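Local coordinates for protein chitin deacetylase 1 (Bombyx mori, PDB 5ZNT) that hydrolyses the N-acetyl groups of chitin with the help of a zinc ion, turning the polymer into chitosan and acetate, at residues A[35-40]-A[307-312]; A[56-61]-A[283-288]; A[290-293]-A[299-302]; A[317-320]-A[324-327]. All blocks are in the same frame, centred on the assembly; numbering follows the deposited sequence.

Interaction 1: A[35-40]-A[307-312]; sequences DVPQMI and IQWVQN
The indole nitrogen of Trp309 gives its N-H to the carbonyl oxygen of Arg314, just beyond the end of helix 303-311, and the same NE1 atom lies 3.8 Å from Pro37 CD. This bond helps fix the rotation of the indole, which meets Val36, Pro37 and Met39, at and just before the start of strand 38-45, without a hydrogen bond across the contact. Trp309 CG stands anti to the backbone N (chi1 -174°), which sends the indole off the helix toward Met39 and Pro37. Met39 reaches over one face of it. Its chain, bent about the CG-SD bond (chi3 -98°), sets the terminal methyl 3.4 Å above the ring plane, off-centre toward the rim, with CE 3.5 Å from Trp309 CE3. That is a CH-pi contact, and SD sits obliquely 4.7 Å from the centroid of the five-membered ring, so the thioether makes a Met-aromatic pair. Pro37 CD meets the indole aslant, 3.9 Å from Trp309 CZ2, and Val36 CG1 crosses the far end at about a right angle, 4.0 Å from Trp309 CH2. On the strand, Gln38 turns the other way: its NE2 bonds to Met39 O at 3.0 Å, rising above the carbonyl plane, and also to Ala263 O. Trp182 and Trp325 both meet Trp309, their planes at about 25° to its own. All four residues of the contact are buried. With the one indole N-H spent on Arg314, the tryptophan can be enclosed by a thioether, a proline ring and a valine methyl while that polar atom keeps its partner.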
loop_
_atom_site.group_PDB
_atom_site.type_symbol
_atom_site.label_atom_id
_atom_site.label_comp_id
_atom_site.label_asym_id
_atom_site.label_seq_id
_atom_site.Cartn_x
_atom_site.Cartn_y
_atom_site.Cartn_z
ATOM N N ASP A 35 7.429 -4.156 -23.649
ATOM C CA ASP A 35 7.947 -5.364 -23.014
ATOM C C ASP A 35 7.826 -5.351 -21.493
ATOM O O ASP A 35 8.246 -6.312 -20.844
ATOM C CB ASP A 35 9.412 -5.586 -23.400
ATOM C CG ASP A 35 9.590 -5.862 -24.891
ATOM O OD1 ASP A 35 8.760 -6.592 -25.477
ATOM O OD2 ASP A 35 10.560 -5.338 -25.468
ATOM N N VAL A 36 7.260 -4.300 -20.917
ATOM C CA VAL A 36 7.142 -4.141 -19.463
ATOM C C VAL A 36 5.828 -4.754 -18.983
ATOM O O VAL A 36 4.764 -4.384 -19.490
ATOM C CB VAL A 36 7.243 -2.651 -19.079
ATOM C CG1 VAL A 36 6.911 -2.412 -17.590
ATOM C CG2 VAL A 36 8.641 -2.099 -19.435
ATOM N N PRO A 37 5.841 -5.673 -18.013
ATOM C CA PRO A 37 4.576 -6.131 -17.412
ATOM C C PRO A 37 3.864 -4.963 -16.735
ATOM O O PRO A 37 4.486 -4.165 -16.027
ATOM C CB PRO A 37 5.019 -7.171 -16.373
ATOM C CG PRO A 37 6.491 -7.351 -16.555
ATOM C CD PRO A 37 7.011 -6.138 -17.262
ATOM N N GLN A 38 2.569 -4.847 -16.979
ATOM C CA GLN A 38 1.758 -3.821 -16.331
ATOM C C GLN A 38 1.433 -4.289 -14.913
ATOM O O GLN A 38 0.640 -5.212 -14.722
ATOM C CB GLN A 38 0.480 -3.570 -17.119
ATOM C CG GLN A 38 -0.441 -2.524 -16.488
ATOM C CD GLN A 38 0.249 -1.159 -16.321
ATOM O OE1 GLN A 38 0.506 -0.458 -17.307
ATOM N NE2 GLN A 38 0.523 -0.769 -15.064
ATOM N N MET A 39 2.042 -3.658 -13.924
ATOM C CA MET A 39 1.790 -3.990 -12.530
ATOM C C MET A 39 0.588 -3.214 -12.012
ATOM O O MET A 39 0.412 -2.033 -12.326
ATOM C CB MET A 39 3.026 -3.675 -11.690
ATOM C CG MET A 39 4.186 -4.611 -11.994
ATOM S SD MET A 39 5.704 -4.104 -11.163
ATOM C CE MET A 39 6.579 -3.197 -12.447
ATOM N N ILE A 40 -0.247 -3.890 -11.221
ATOM C CA ILE A 40 -1.370 -3.254 -10.543
ATOM C C ILE A 40 -1.229 -3.557 -9.055
ATOM O O ILE A 40 -1.079 -4.720 -8.674
ATOM C CB ILE A 40 -2.724 -3.750 -11.087
ATOM C CG1 ILE A 40 -2.782 -3.498 -12.609
ATOM C CG2 ILE A 40 -3.898 -3.014 -10.411
ATOM C CD1 ILE A 40 -4.064 -4.014 -13.287
ATOM N N ILE A 307 8.752 -2.986 -6.025
ATOM C CA ILE A 307 10.131 -2.579 -5.765
ATOM C C ILE A 307 11.109 -3.671 -6.196
ATOM O O ILE A 307 12.186 -3.383 -6.726
ATOM C CB ILE A 307 10.305 -2.209 -4.276
ATOM C CG1 ILE A 307 9.461 -0.980 -3.935
ATOM C CG2 ILE A 307 11.787 -1.970 -3.933
ATOM C CD1 ILE A 307 9.411 -0.642 -2.414
ATOM N N GLN A 308 10.748 -4.941 -5.989
ATOM C CA GLN A 308 11.641 -6.022 -6.390
ATOM C C GLN A 308 11.815 -6.053 -7.907
ATOM O O GLN A 308 12.925 -6.289 -8.405
ATOM C CB GLN A 308 11.118 -7.356 -5.857
ATOM C CG GLN A 308 11.354 -7.516 -4.365
ATOM C CD GLN A 308 10.600 -8.685 -3.791
ATOM O OE1 GLN A 308 9.461 -8.950 -4.174
ATOM N NE2 GLN A 308 11.236 -9.404 -2.876
ATOM N N TRP A 309 10.747 -5.764 -8.655
ATOM C CA TRP A 309 10.869 -5.657 -10.107
ATOM C C TRP A 309 11.718 -4.453 -10.504
ATOM O O TRP A 309 12.570 -4.557 -11.394
ATOM C CB TRP A 309 9.489 -5.558 -10.749
ATOM C CG TRP A 309 9.522 -5.578 -12.264
ATOM C CD1 TRP A 309 9.316 -6.663 -13.071
ATOM C CD2 TRP A 309 9.775 -4.470 -13.139
ATOM N NE1 TRP A 309 9.435 -6.302 -14.395
ATOM C CE2 TRP A 309 9.719 -4.964 -14.464
ATOM C CE3 TRP A 309 10.051 -3.116 -12.933
ATOM C CZ2 TRP A 309 9.926 -4.148 -15.579
ATOM C CZ3 TRP A 309 10.259 -2.304 -14.040
ATOM C CH2 TRP A 309 10.186 -2.823 -15.349
ATOM N N VAL A 310 11.493 -3.297 -9.871
ATOM C CA VAL A 310 12.298 -2.110 -10.175
ATOM C C VAL A 310 13.773 -2.405 -9.975
ATOM O O VAL A 310 14.632 -1.899 -10.706
ATOM C CB VAL A 310 11.840 -0.913 -9.319
ATOM C CG1 VAL A 310 12.823 0.262 -9.449
ATOM C CG2 VAL A 310 10.455 -0.471 -9.745
ATOM N N GLN A 311 14.091 -3.224 -8.979
ATOM C CA GLN A 311 15.477 -3.511 -8.655
ATOM C C GLN A 311 16.099 -4.509 -9.619
ATOM O O GLN A 311 17.329 -4.618 -9.675
ATOM C CB GLN A 311 15.572 -4.032 -7.216
ATOM C CG GLN A 311 15.284 -2.956 -6.144
ATOM C CD GLN A 311 15.244 -3.539 -4.733
ATOM O OE1 GLN A 311 14.784 -4.665 -4.521
ATOM N NE2 GLN A 311 15.747 -2.786 -3.775
ATOM N N ASN A 312 15.281 -5.245 -10.362
ATOM C CA ASN A 312 15.774 -6.217 -11.335
ATOM C C ASN A 312 14.741 -6.330 -12.445
ATOM O O ASN A 312 13.973 -7.294 -12.516
ATOM C CB ASN A 312 16.050 -7.569 -10.671
ATOM C CG ASN A 312 16.509 -8.619 -11.662
ATOM O OD1 ASN A 312 16.889 -8.294 -12.788
ATOM N ND2 ASN A 312 16.457 -9.891 -11.257
#

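Interaction 2: A[56-61]-A[283-288]; sequences YKEIFN and AFLYWI
Leu285 leaves helix 278-294 pointing at helix 53-59, and its two methyls part to meet two neighbouring residues there. With CG anti to the carbonyl carbon (chi1 -64°) and chi2 at -176°, CD2 comes to Ile59 and CD1 to Glu58. The leucine crosses each of these side chains at about a right angle. CD2 of Leu285 lies 4.1 Å from Ile59 CG1, with CG2 of the same isoleucine barely farther off, so it rests against the fork at the isoleucine CB. On the solvent side the extended Glu58 chain passes CD1 of Leu285, which is 4.1 Å from the aliphatic Glu58 CG and 4.0 Å from the carboxylate oxygen OE2; this is plain van der Waals contact. The closest CA atoms, those of Ile59 and Leu285, are 7.1 Å apart. Both helices pack outside the strands of the deformed (beta/alpha) barrel of the carbohydrate esterase 4 family: Ile59 also touches Phe44 and Phe284 touches Ile42, both on strand 38-45. An alanine in place of Leu285 would lack CG and both methyls, and the likely result is a gap between the helices that leaves Ile59 without its partner from this segment and the stem of Glu58 freer to move. Ile59 is steadied on its own side as well, where its CG2 stands 3.6 Å above the centre of the Phe60 ring, the residue at which the chain quits the helix. In the facing helix Ile288 CD1 sits 3.4 Å above the plane of Phe284, displaced toward the ring's rim. Arg64 touches Leu285 and Ile288 and bonds to Ile59 O.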
loop_
_atom_site.group_PDB
_atom_site.type_symbol
_atom_site.label_atom_id
_atom_site.label_comp_id
_atom_site.label_asym_id
_atom_site.label_seq_id
_atom_site.Cartn_x
_atom_site.Cartn_y
_atom_site.Cartn_z
ATOM N N TYR A 56 -12.667 -10.073 1.683
ATOM C CA TYR A 56 -11.365 -10.416 1.117
ATOM C C TYR A 56 -11.353 -11.853 0.603
ATOM O O TYR A 56 -10.665 -12.148 -0.383
ATOM C CB TYR A 56 -10.259 -10.186 2.142
ATOM C CG TYR A 56 -10.102 -8.717 2.529
ATOM C CD1 TYR A 56 -10.194 -7.704 1.570
ATOM C CD2 TYR A 56 -9.902 -8.343 3.858
ATOM C CE1 TYR A 56 -10.059 -6.353 1.922
ATOM C CE2 TYR A 56 -9.786 -6.994 4.221
ATOM C CZ TYR A 56 -9.859 -6.009 3.240
ATOM O OH TYR A 56 -9.717 -4.678 3.581
ATOM N N LYS A 57 -12.140 -12.748 1.219
ATOM C CA LYS A 57 -12.231 -14.120 0.711
ATOM C C LYS A 57 -12.927 -14.167 -0.639
ATOM O O LYS A 57 -12.559 -14.974 -1.505
ATOM C CB LYS A 57 -12.963 -15.022 1.708
ATOM C CG LYS A 57 -12.098 -15.480 2.849
ATOM C CD LYS A 57 -12.907 -16.249 3.900
ATOM C CE LYS A 57 -12.129 -16.351 5.226
ATOM N NZ LYS A 57 -12.930 -16.987 6.307
ATOM N N GLU A 58 -13.941 -13.321 -0.832
ATOM C CA GLU A 58 -14.646 -13.279 -2.102
ATOM C C GLU A 58 -13.732 -12.787 -3.218
ATOM O O GLU A 58 -13.758 -13.326 -4.328
ATOM C CB GLU A 58 -15.880 -12.386 -1.990
ATOM C CG GLU A 58 -16.638 -12.199 -3.278
ATOM C CD GLU A 58 -18.000 -11.507 -3.100
ATOM O OE1 GLU A 58 -18.380 -11.161 -1.944
ATOM O OE2 GLU A 58 -18.690 -11.299 -4.130
ATOM N N ILE A 59 -12.925 -11.759 -2.942
ATOM C CA ILE A 59 -12.013 -11.222 -3.951
ATOM C C ILE A 59 -10.869 -12.200 -4.215
ATOM O O ILE A 59 -10.599 -12.578 -5.360
ATOM C CB ILE A 59 -11.464 -9.852 -3.520
ATOM C CG1 ILE A 59 -12.602 -8.840 -3.333
ATOM C CG2 ILE A 59 -10.451 -9.369 -4.563
ATOM C CD1 ILE A 59 -12.182 -7.535 -2.639
ATOM N N PHE A 60 -10.159 -12.583 -3.160
ATOM C CA PHE A 60 -8.936 -13.369 -3.271
ATOM C C PHE A 60 -9.270 -14.829 -2.985
ATOM O O PHE A 60 -8.925 -15.395 -1.954
ATOM C CB PHE A 60 -7.862 -12.813 -2.340
ATOM C CG PHE A 60 -7.560 -11.380 -2.609
ATOM C CD1 PHE A 60 -6.868 -11.018 -3.755
ATOM C CD2 PHE A 60 -8.018 -10.383 -1.756
ATOM C CE1 PHE A 60 -6.602 -9.691 -4.032
ATOM C CE2 PHE A 60 -7.769 -9.044 -2.022
ATOM C CZ PHE A 60 -7.084 -8.682 -3.166
ATOM N N ASN A 61 -9.983 -15.413 -3.946
ATOM C CA ASN A 61 -10.616 -16.713 -3.799
ATOM C C ASN A 61 -9.699 -17.884 -4.161
ATOM O O ASN A 61 -10.151 -19.034 -4.135
ATOM C CB ASN A 61 -11.877 -16.765 -4.656
ATOM C CG ASN A 61 -11.597 -16.475 -6.119
ATOM O OD1 ASN A 61 -10.439 -16.444 -6.554
ATOM N ND2 ASN A 61 -12.657 -16.263 -6.892
ATOM N N ALA A 283 -18.712 -4.736 -10.200
ATOM C CA ALA A 283 -17.979 -4.164 -11.323
ATOM C C ALA A 283 -16.479 -4.399 -11.183
ATOM O O ALA A 283 -15.788 -4.663 -12.174
ATOM C CB ALA A 283 -18.289 -2.669 -11.442
ATOM N N PHE A 284 -15.958 -4.312 -9.963
ATOM C CA PHE A 284 -14.528 -4.498 -9.751
ATOM C C PHE A 284 -14.114 -5.926 -10.094
ATOM O O PHE A 284 -13.098 -6.150 -10.762
ATOM C CB PHE A 284 -14.186 -4.176 -8.293
ATOM C CG PHE A 284 -12.721 -4.273 -7.965
ATOM C CD1 PHE A 284 -11.765 -3.709 -8.798
ATOM C CD2 PHE A 284 -12.308 -4.910 -6.814
ATOM C CE1 PHE A 284 -10.407 -3.791 -8.489
ATOM C CE2 PHE A 284 -10.951 -4.995 -6.490
ATOM C CZ PHE A 284 -10.002 -4.431 -7.333
ATOM N N LEU A 285 -14.863 -6.906 -9.601
ATOM C CA LEU A 285 -14.537 -8.296 -9.887
ATOM C C LEU A 285 -14.708 -8.608 -11.375
ATOM O O LEU A 285 -13.869 -9.299 -11.969
ATOM C CB LEU A 285 -15.401 -9.208 -9.025
ATOM C CG LEU A 285 -15.119 -9.029 -7.530
ATOM C CD1 LEU A 285 -15.909 -10.011 -6.695
ATOM C CD2 LEU A 285 -13.608 -9.158 -7.254
ATOM N N TYR A 286 -15.782 -8.111 -11.990
ATOM C CA TYR A 286 -15.936 -8.269 -13.432
ATOM C C TYR A 286 -14.707 -7.742 -14.159
ATOM O O TYR A 286 -14.146 -8.416 -15.037
ATOM C CB TYR A 286 -17.196 -7.544 -13.904
ATOM C CG TYR A 286 -17.488 -7.752 -15.369
ATOM C CD1 TYR A 286 -16.825 -7.010 -16.338
ATOM C CD2 TYR A 286 -18.424 -8.691 -15.782
ATOM C CE1 TYR A 286 -17.074 -7.201 -17.685
ATOM C CE2 TYR A 286 -18.691 -8.887 -17.132
ATOM C CZ TYR A 286 -18.008 -8.145 -18.077
ATOM O OH TYR A 286 -18.257 -8.333 -19.429
ATOM N N TRP A 287 -14.270 -6.535 -13.792
ATOM C CA TRP A 287 -13.097 -5.929 -14.408
ATOM C C TRP A 287 -11.849 -6.783 -14.202
ATOM O O TRP A 287 -11.106 -7.056 -15.158
ATOM C CB TRP A 287 -12.891 -4.522 -13.841
ATOM C CG TRP A 287 -11.712 -3.835 -14.425
ATOM C CD1 TRP A 287 -11.649 -3.216 -15.653
ATOM C CD2 TRP A 287 -10.411 -3.685 -13.832
ATOM N NE1 TRP A 287 -10.395 -2.705 -15.855
ATOM C CE2 TRP A 287 -9.617 -2.973 -14.755
ATOM C CE3 TRP A 287 -9.839 -4.088 -12.610
ATOM C CZ2 TRP A 287 -8.290 -2.647 -14.505
ATOM C CZ3 TRP A 287 -8.518 -3.760 -12.364
ATOM C CH2 TRP A 287 -7.754 -3.057 -13.315
ATOM N N ILE A 288 -11.572 -7.173 -12.954
ATOM C CA ILE A 288 -10.413 -8.016 -12.659
ATOM C C ILE A 288 -10.431 -9.272 -13.523
ATOM O O ILE A 288 -9.415 -9.662 -14.108
ATOM C CB ILE A 288 -10.380 -8.406 -11.169
ATOM C CG1 ILE A 288 -10.014 -7.215 -10.296
ATOM C CG2 ILE A 288 -9.375 -9.512 -10.946
ATOM C CD1 ILE A 288 -10.115 -7.558 -8.793
#

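Interaction 3: A[290-293]-A[299-302]; sequences EILQ and YFVT
Leu292 brings one methyl obliquely against the Phe300 ring, and this is the tight half of the contact between helix 278-294 and strand 298-300. CD2 of Leu292 comes within 3.6 Å of Phe300 CE1 and 3.7 Å of Phe300 CD1, while Leu292 CG, the branching carbon, stays 4.0 Å from Phe300 CE1. The Phe300 side chain sets out toward the helix, and with its CG anti to the carbonyl carbon (chi1 -65°) the CD1-CE1 side of the ring is carried to the leucine. Ile291 makes the looser half: its branch methyl CG2 stops 4.3 Å from Phe300 CE1, also aslant, and the rest of the chain, folded at chi2 (-73°), takes CD1 away from the ring. Toward solvent the helix changes character. Leu292 is itself only partly covered, Glu290 bonds through OE1 to Tyr247 OH, and Gln293 is exposed. Phe300, in contrast, is buried, with Ile40 and Ile42 of strand 38-45 touching it and its backbone N bonded to Asn66 OD1. The two segments belong to a beta-alpha-beta crossover: helix 278-294, after the short helix 271-276, lies on the connection from strand 265-270 to strand 298-300, and both of these strands run parallel to strand 38-45. Thr302, two residues on, takes the N-cap position of the next helix. No hydrogen bond joins the segments, so this pairing of helix and strand rests on aliphatic carbon against an aromatic ring, and the polar groups are left to find their partners outside it.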
loop_
_atom_site.group_PDB
_atom_site.type_symbol
_atom_site.label_atom_id
_atom_site.label_comp_id
_atom_site.label_asym_id
_atom_site.label_seq_id
_atom_site.Cartn_x
_atom_site.Cartn_y
_atom_site.Cartn_z
ATOM N N GLU A 290 -12.025 -9.877 -16.304
ATOM C CA GLU A 290 -11.867 -9.538 -17.708
ATOM C C GLU A 290 -10.418 -9.184 -18.046
ATOM O O GLU A 290 -9.892 -9.616 -19.080
ATOM C CB GLU A 290 -12.810 -8.392 -18.063
ATOM C CG GLU A 290 -12.781 -8.040 -19.547
ATOM C CD GLU A 290 -13.773 -6.977 -19.886
ATOM O OE1 GLU A 290 -13.673 -5.873 -19.310
ATOM O OE2 GLU A 290 -14.662 -7.246 -20.720
ATOM N N ILE A 291 -9.752 -8.408 -17.183
ATOM C CA ILE A 291 -8.348 -8.065 -17.401
ATOM C C ILE A 291 -7.462 -9.309 -17.335
ATOM O O ILE A 291 -6.576 -9.502 -18.180
ATOM C CB ILE A 291 -7.890 -7.010 -16.373
ATOM C CG1 ILE A 291 -8.528 -5.638 -16.652
ATOM C CG2 ILE A 291 -6.380 -6.934 -16.343
ATOM C CD1 ILE A 291 -7.978 -4.907 -17.871
ATOM N N LEU A 292 -7.666 -10.160 -16.324
ATOM C CA LEU A 292 -6.828 -11.349 -16.173
ATOM C C LEU A 292 -6.945 -12.278 -17.381
ATOM O O LEU A 292 -5.947 -12.853 -17.824
ATOM C CB LEU A 292 -7.195 -12.109 -14.893
ATOM C CG LEU A 292 -6.751 -11.510 -13.538
ATOM C CD1 LEU A 292 -7.344 -12.325 -12.405
ATOM C CD2 LEU A 292 -5.254 -11.504 -13.408
ATOM N N GLN A 293 -8.157 -12.461 -17.909
ATOM C CA GLN A 293 -8.313 -13.398 -19.024
ATOM C C GLN A 293 -7.682 -12.846 -20.301
ATOM O O GLN A 293 -7.082 -13.600 -21.079
ATOM C CB GLN A 293 -9.791 -13.722 -19.254
ATOM C CG GLN A 293 -10.038 -14.859 -20.272
ATOM C CD GLN A 293 -9.946 -14.399 -21.716
ATOM O OE1 GLN A 293 -10.258 -13.247 -22.022
ATOM N NE2 GLN A 293 -9.514 -15.303 -22.621
ATOM N N TYR A 299 0.054 -8.006 -14.162
ATOM C CA TYR A 299 0.270 -8.694 -12.886
ATOM C C TYR A 299 -0.280 -7.853 -11.734
ATOM O O TYR A 299 0.086 -6.683 -11.590
ATOM C CB TYR A 299 1.757 -8.937 -12.627
ATOM C CG TYR A 299 2.353 -10.088 -13.397
ATOM C CD1 TYR A 299 2.633 -9.966 -14.764
ATOM C CD2 TYR A 299 2.659 -11.288 -12.761
ATOM C CE1 TYR A 299 3.201 -11.027 -15.480
ATOM C CE2 TYR A 299 3.227 -12.345 -13.463
ATOM C CZ TYR A 299 3.491 -12.203 -14.818
ATOM O OH TYR A 299 4.058 -13.253 -15.497
ATOM N N PHE A 300 -1.124 -8.469 -10.902
ATOM C CA PHE A 300 -1.560 -7.876 -9.633
ATOM C C PHE A 300 -0.581 -8.323 -8.563
ATOM O O PHE A 300 -0.544 -9.507 -8.207
ATOM C CB PHE A 300 -2.980 -8.318 -9.293
ATOM C CG PHE A 300 -4.013 -7.821 -10.264
ATOM C CD1 PHE A 300 -4.211 -8.470 -11.472
ATOM C CD2 PHE A 300 -4.787 -6.704 -9.968
ATOM C CE1 PHE A 300 -5.154 -8.010 -12.377
ATOM C CE2 PHE A 300 -5.755 -6.254 -10.864
ATOM C CZ PHE A 300 -5.925 -6.897 -12.071
ATOM N N VAL A 301 0.232 -7.383 -8.069
ATOM C CA VAL A 301 1.342 -7.676 -7.180
ATOM C C VAL A 301 1.290 -6.777 -5.942
ATOM O O VAL A 301 0.605 -5.748 -5.910
ATOM C CB VAL A 301 2.695 -7.500 -7.910
ATOM C CG1 VAL A 301 2.832 -8.531 -9.061
ATOM C CG2 VAL A 301 2.802 -6.086 -8.454
ATOM N N THR A 302 2.054 -7.168 -4.922
ATOM C CA THR A 302 2.204 -6.329 -3.739
ATOM C C THR A 302 3.115 -5.142 -4.034
ATOM O O THR A 302 3.830 -5.098 -5.041
ATOM C CB THR A 302 2.785 -7.122 -2.575
ATOM O OG1 THR A 302 4.159 -7.419 -2.842
ATOM C CG2 THR A 302 2.028 -8.435 -2.365
#

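Interaction 4: A[317-320]-A[324-327]; sequences TEAK and PWRE
Arg326 and Lys320 supply the polar part of this contact, a single hydrogen bond from a guanidinium to a backbone carbonyl. NH1 of Arg326 donates to Lys320 O over 3.1 Å. The nitrogen approaches almost in line with the C=O bond (176°), the N-H is less well aimed at 141°, and the oxygen lies at the edge of the guanidinium, 15° out of its plane. A bend at chi3 turns the end of the arginine chain back across to the helix 316-319 side, and CD passes 3.9 Å from the same oxygen. NH1 also makes a weak bond to Asn68 O, so one nitrogen links two backbone carbonyls. A leucine in place of Arg326 would probably leave Lys320 O without this donor and is likely to loosen the tie between Lys320 and the loop that follows. The apolar part is more deeply buried: Trp325 points toward the helix and its CZ3 lies 4.0 Å from Ala319 CB, the methyl meeting the indole aslant. Trp325 NE1 donates a hydrogen bond to Gln305 O, which helps fix the turn of the ring, while Tyr299 and Phe322 also meet it, the latter edge-to-face. Ala319 touches Pro37 and Tyr299 as well. The contact closes a short loop after helix 316-319, its hydrophobic side turned inward. It is structural packing plus one hydrogen bond at the periphery of the esterase barrel, away from the zinc site, where the chain heads for Cys329 and its disulfide to Cys70.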
loop_
_atom_site.group_PDB
_atom_site.type_symbol
_atom_site.label_atom_id
_atom_site.label_comp_id
_atom_site.label_asym_id
_atom_site.label_seq_id
_atom_site.Cartn_x
_atom_site.Cartn_y
_atom_site.Cartn_z
ATOM N N THR A 317 8.156 -11.592 -20.867
ATOM C CA THR A 317 8.507 -13.002 -21.028
ATOM C C THR A 317 9.261 -13.526 -19.814
ATOM O O THR A 317 8.985 -14.629 -19.332
ATOM C CB THR A 317 9.330 -13.214 -22.299
ATOM O OG1 THR A 317 8.670 -12.596 -23.414
ATOM C CG2 THR A 317 9.459 -14.691 -22.571
ATOM N N GLU A 318 10.207 -12.745 -19.299
ATOM C CA GLU A 318 10.942 -13.174 -18.120
ATOM C C GLU A 318 10.080 -13.174 -16.859
ATOM O O GLU A 318 10.392 -13.907 -15.911
ATOM C CB GLU A 318 12.158 -12.270 -17.932
ATOM C CG GLU A 318 13.133 -12.315 -19.112
ATOM C CD GLU A 318 14.087 -11.149 -19.102
ATOM O OE1 GLU A 318 13.699 -10.092 -18.559
ATOM O OE2 GLU A 318 15.217 -11.282 -19.622
ATOM N N ALA A 319 9.009 -12.375 -16.825
ATOM C CA ALA A 319 8.248 -12.218 -15.586
ATOM C C ALA A 319 7.631 -13.530 -15.112
ATOM O O ALA A 319 7.441 -13.719 -13.900
ATOM C CB ALA A 319 7.158 -11.158 -15.779
ATOM N N LYS A 320 7.351 -14.455 -16.036
ATOM C CA LYS A 320 6.699 -15.713 -15.684
ATOM C C LYS A 320 7.502 -16.523 -14.679
ATOM O O LYS A 320 6.922 -17.286 -13.900
ATOM C CB LYS A 320 6.467 -16.558 -16.937
ATOM C CG LYS A 320 5.275 -16.120 -17.753
ATOM C CD LYS A 320 5.122 -16.949 -19.032
ATOM C CE LYS A 320 6.324 -16.746 -19.968
ATOM N NZ LYS A 320 6.153 -17.384 -21.308
ATOM N N PRO A 324 10.754 -13.539 -7.029
ATOM C CA PRO A 324 10.037 -12.758 -6.000
ATOM C C PRO A 324 8.539 -12.719 -6.230
ATOM O O PRO A 324 7.771 -12.744 -5.261
ATOM C CB PRO A 324 10.680 -11.368 -6.107
ATOM C CG PRO A 324 12.089 -11.657 -6.609
ATOM C CD PRO A 324 11.896 -12.781 -7.587
ATOM N N TRP A 325 8.095 -12.698 -7.488
ATOM C CA TRP A 325 6.664 -12.700 -7.767
ATOM C C TRP A 325 6.014 -14.067 -7.570
ATOM O O TRP A 325 4.781 -14.171 -7.660
ATOM C CB TRP A 325 6.410 -12.195 -9.185
ATOM C CG TRP A 325 6.659 -10.717 -9.355
ATOM C CD1 TRP A 325 7.230 -9.865 -8.453
ATOM C CD2 TRP A 325 6.338 -9.927 -10.504
ATOM N NE1 TRP A 325 7.275 -8.587 -8.972
ATOM C CE2 TRP A 325 6.727 -8.599 -10.224
ATOM C CE3 TRP A 325 5.759 -10.214 -11.740
ATOM C CZ2 TRP A 325 6.551 -7.564 -11.132
ATOM C CZ3 TRP A 325 5.591 -9.185 -12.642
ATOM C CH2 TRP A 325 5.997 -7.878 -12.342
ATOM N N ARG A 326 6.797 -15.113 -7.308
ATOM C CA ARG A 326 6.264 -16.448 -7.080
ATOM C C ARG A 326 6.313 -16.854 -5.612
ATOM O O ARG A 326 5.916 -17.975 -5.288
ATOM C CB ARG A 326 7.028 -17.483 -7.926
ATOM C CG ARG A 326 7.163 -17.127 -9.406
ATOM C CD ARG A 326 7.740 -18.289 -10.216
ATOM N NE ARG A 326 6.944 -19.477 -9.956
ATOM C CZ ARG A 326 5.930 -19.876 -10.716
ATOM N NH1 ARG A 326 5.615 -19.199 -11.822
ATOM N NH2 ARG A 326 5.242 -20.958 -10.371
ATOM N N GLU A 327 6.807 -15.992 -4.718
ATOM C CA GLU A 327 6.769 -16.308 -3.288
ATOM C C GLU A 327 5.321 -16.504 -2.854
ATOM O O GLU A 327 4.431 -15.733 -3.246
ATOM C CB GLU A 327 7.431 -15.207 -2.450
ATOM C CG GLU A 327 8.900 -14.919 -2.788
ATOM C CD GLU A 327 9.403 -13.616 -2.148
ATOM O OE1 GLU A 327 8.713 -13.090 -1.247
ATOM O OE2 GLU A 327 10.478 -13.107 -2.555
#

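Overall arrangement
From the N terminus the chain enters strand 38-45 through 35-40, and interaction 1 brings it back, 267 residues later, against helix 303-311, the widest loop of the four. Interactions 2 and 3 both lie within that loop, one after the other: interaction 2 joins helix 53-59 to helix 278-294, and interaction 3 folds the end of that same helix onto strand 298-300. That strand pairs with 38-45, Ile40 N lying 2.8 Å from Tyr299 O, so interactions 1 and 3 share a sheet. Interaction 4 follows interaction 1 in series and packs beside it through Trp309 and Trp325. None cross; interactions 2 and 4 remain about 12 Å apart at their nearest atoms.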